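Local coordinates for protein amorpha-4,11-diene synthase (Artemisia annua, PDB 4GAX) that probably converts farnesyl diphosphate into cyclic sesquiterpenes such as amorpha-4,11-diene or alpha-bisabolol, as a plant terpene synthase, at residues Gly131-Cys136 and Pro172-Leu177. Numbering follows the deposited sequence.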
ATOM      1  N   GLY A 131       5.189  13.811   5.995  1.00 23.47           N
ATOM      2  CA  GLY A 131       5.015  14.722   4.877  1.00 23.62           C
ATOM      3  C   GLY A 131       5.891  15.963   4.958  1.00 22.20           C
ATOM      4  O   GLY A 131       5.792  16.839   4.097  1.00 22.47           O
ATOM      5  N   TYR A 132       6.733  16.073   5.992  1.00 16.64           N
ATOM      6  CA  TYR A 132       7.618  17.243   6.090  1.00 18.44           C
ATOM      7  C   TYR A 132       8.908  16.976   5.318  1.00 22.32           C
ATOM      8  O   TYR A 132       9.673  16.082   5.682  1.00 22.16           O
ATOM      9  CB  TYR A 132       7.980  17.564   7.546  1.00 20.28           C
ATOM     10  CG  TYR A 132       6.805  17.889   8.434  1.00 28.78           C
ATOM     11  CD1 TYR A 132       6.493  17.087   9.528  1.00 23.28           C
ATOM     12  CD2 TYR A 132       6.013  19.008   8.190  1.00 28.72           C
ATOM     13  CE1 TYR A 132       5.402  17.385  10.355  1.00 22.22           C
ATOM     14  CE2 TYR A 132       4.927  19.308   9.006  1.00 33.74           C
ATOM     15  CZ  TYR A 132       4.628  18.498  10.085  1.00 30.18           C
ATOM     16  OH  TYR A 132       3.557  18.806  10.902  1.00 27.60           O
ATOM     17  N   PHE A 133       9.149  17.753   4.265  1.00 20.66           N
ATOM     18  CA  PHE A 133      10.304  17.545   3.385  1.00 25.78           C
ATOM     19  C   PHE A 133      11.573  18.108   4.043  1.00 28.77           C
ATOM     20  O   PHE A 133      12.229  19.021   3.527  1.00 25.23           O
ATOM     21  CB  PHE A 133      10.047  18.207   2.024  1.00 27.11           C
ATOM     22  CG  PHE A 133      10.889  17.662   0.891  1.00 30.67           C
ATOM     23  CD1 PHE A 133      10.495  17.869  -0.431  1.00 27.69           C
ATOM     24  CD2 PHE A 133      12.070  16.964   1.130  1.00 27.83           C
ATOM     25  CE1 PHE A 133      11.259  17.393  -1.489  1.00 32.80           C
ATOM     26  CE2 PHE A 133      12.841  16.490   0.074  1.00 24.44           C
ATOM     27  CZ  PHE A 133      12.435  16.705  -1.234  1.00 23.60           C
ATOM     28  N   VAL A 134      11.898  17.539   5.193  1.00 17.58           N
ATOM     29  CA  VAL A 134      13.119  17.834   5.923  1.00 23.49           C
ATOM     30  C   VAL A 134      14.331  17.484   5.051  1.00 27.18           C
ATOM     31  O   VAL A 134      14.262  16.555   4.255  1.00 20.03           O
ATOM     32  CB  VAL A 134      13.100  16.978   7.206  1.00 34.14           C
ATOM     33  CG1 VAL A 134      14.444  16.356   7.488  1.00 57.04           C
ATOM     34  CG2 VAL A 134      12.529  17.789   8.379  1.00 23.39           C
ATOM     35  N   THR A 135      15.438  18.218   5.177  1.00 24.10           N
ATOM     36  CA  THR A 135      16.580  17.963   4.296  1.00 23.26           C
ATOM     37  C   THR A 135      17.594  16.945   4.866  1.00 23.38           C
ATOM     38  O   THR A 135      17.499  16.524   6.021  1.00 19.93           O
ATOM     39  CB  THR A 135      17.306  19.258   3.954  1.00 35.98           C
ATOM     40  OG1 THR A 135      17.980  19.121   2.697  1.00 69.90           O
ATOM     41  CG2 THR A 135      18.301  19.544   5.004  1.00 14.24           C
ATOM     42  N   CYS A 136      18.579  16.573   4.056  1.00 25.77           N
ATOM     43  CA  CYS A 136      19.621  15.647   4.502  1.00 30.51           C
ATOM     44  C   CYS A 136      20.737  16.255   5.344  1.00 29.88           C
ATOM     45  O   CYS A 136      21.631  15.523   5.780  1.00 29.38           O
ATOM     46  CB  CYS A 136      20.258  14.974   3.292  1.00 39.84           C
ATOM     47  SG  CYS A 136      19.227  13.702   2.638  1.00 36.13           S
ATOM     48  N   PRO A 172      15.610  11.604  -5.438  1.00 23.21           N
ATOM     49  CA  PRO A 172      16.789  11.542  -6.316  1.00 26.19           C
ATOM     50  C   PRO A 172      17.819  12.618  -5.994  1.00 24.63           C
ATOM     51  O   PRO A 172      17.454  13.751  -5.681  1.00 24.67           O
ATOM     52  CB  PRO A 172      16.205  11.790  -7.709  1.00 29.06           C
ATOM     53  CG  PRO A 172      14.796  11.276  -7.603  1.00 25.54           C
ATOM     54  CD  PRO A 172      14.357  11.674  -6.212  1.00 24.88           C
ATOM     55  N   GLY A 173      19.094  12.251  -6.053  1.00 27.89           N
ATOM     56  CA  GLY A 173      20.174  13.209  -5.908  1.00 24.45           C
ATOM     57  C   GLY A 173      20.690  13.365  -4.489  1.00 31.42           C
ATOM     58  O   GLY A 173      21.605  14.153  -4.260  1.00 27.97           O
ATOM     59  N   GLU A 174      20.131  12.623  -3.534  1.00 22.96           N
ATOM     60  CA  GLU A 174      20.605  12.738  -2.153  1.00 25.52           C
ATOM     61  C   GLU A 174      21.762  11.778  -1.885  1.00 27.84           C
ATOM     62  O   GLU A 174      21.569  10.671  -1.373  1.00 23.30           O
ATOM     63  CB  GLU A 174      19.442  12.572  -1.161  1.00 21.52           C
ATOM     64  CG  GLU A 174      18.450  13.736  -1.307  1.00 27.89           C
ATOM     65  CD  GLU A 174      17.247  13.645  -0.398  1.00 28.33           C
ATOM     66  OE1 GLU A 174      16.769  12.518  -0.122  1.00 19.33           O
ATOM     67  OE2 GLU A 174      16.763  14.718   0.034  1.00 27.65           O
ATOM     68  N   ILE A 175      22.964  12.229  -2.246  1.00 25.43           N
ATOM     69  CA  ILE A 175      24.136  11.370  -2.266  1.00 21.32           C
ATOM     70  C   ILE A 175      24.498  10.870  -0.879  1.00 21.93           C
ATOM     71  O   ILE A 175      24.995   9.738  -0.732  1.00 22.45           O
ATOM     72  CB  ILE A 175      25.370  12.089  -2.859  1.00 31.47           C
ATOM     73  CG1 ILE A 175      24.969  12.952  -4.047  1.00 56.11           C
ATOM     74  CG2 ILE A 175      26.443  11.082  -3.287  1.00 33.80           C
ATOM     75  CD1 ILE A 175      25.449  14.389  -3.949  1.00 74.26           C
ATOM     76  N   ILE A 176      24.274  11.696   0.142  1.00 23.71           N
ATOM     77  CA  ILE A 176      24.629  11.249   1.490  1.00 26.24           C
ATOM     78  C   ILE A 176      23.815  10.017   1.905  1.00 22.44           C
ATOM     79  O   ILE A 176      24.328   9.141   2.623  1.00 19.08           O
ATOM     80  CB  ILE A 176      24.586  12.359   2.562  1.00 27.75           C
ATOM     81  CG1 ILE A 176      25.230  11.855   3.857  1.00 33.83           C
ATOM     82  CG2 ILE A 176      23.146  12.823   2.832  1.00 29.99           C
ATOM     83  CD1 ILE A 176      25.908  12.925   4.677  1.00 33.78           C
ATOM     84  N   LEU A 177      22.574   9.919   1.422  1.00 19.77           N
ATOM     85  CA  LEU A 177      21.757   8.726   1.704  1.00 19.17           C
ATOM     86  C   LEU A 177      22.011   7.557   0.742  1.00 17.17           C
ATOM     87  O   LEU A 177      21.857   6.385   1.122  1.00 22.17           O
ATOM     88  CB  LEU A 177      20.267   9.057   1.746  1.00 18.92           C
ATOM     89  CG  LEU A 177      19.844   9.987   2.878  1.00 23.28           C
ATOM     90  CD1 LEU A 177      18.374  10.374   2.674  1.00 19.37           C
ATOM     91  CD2 LEU A 177      20.037   9.345   4.228  1.00 19.73           C
TER
HETATM   92  O   HOH W   1      18.278  16.836   1.256  1.00 33.21           O
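Glu174 OE2 is gripped by two groups: the guanidinium of Arg128, on helix 120-129, forms a salt bridge with it, and a water links it to Cys136. The water donates to Glu174 OE2 over 2.9 Å, from a position tilted out of the carboxylate plane, and accepts the backbone N-H of Cys136 at 2.8 Å. The sulfur sits over the same face of the carboxylate, with Cys136 SG 3.6 Å from Glu174 CD and almost directly above it. Cys136 reaches this place by holding SG anti to its carbonyl carbon (chi1 -77°). Cys136 SG also packs 3.4 Å from the methyl CD1 of Leu177, while Cys136 CB meets Ile176 CG2 at 3.6 Å. Glu174 stands at the N-cap position of helix 175-194, and the loop that leaves helix 120-129 through a Schellman motif at Gly131 runs past this first turn; the contact joins this loop to the start of helix 175-194 within the all-helical N-terminal domain, and the Arg128 salt bridge adds a link back to helix 120-129. Beyond CG the Glu174 chain is extended, which carries its carboxylate across to the other loop, and OE1 is bound by the backbone N of Val171. An alanine in place of Glu174 is likely to leave Arg128 without this carboxylate, break the water link to Cys136 and uncover one side of the sulfur. Phe133 approaches more loosely, the edge of its ring at CE2 lying 4.3 Å from Glu174 OE2, and the same ring touches Leu512 and Ile513 of helix 489-513.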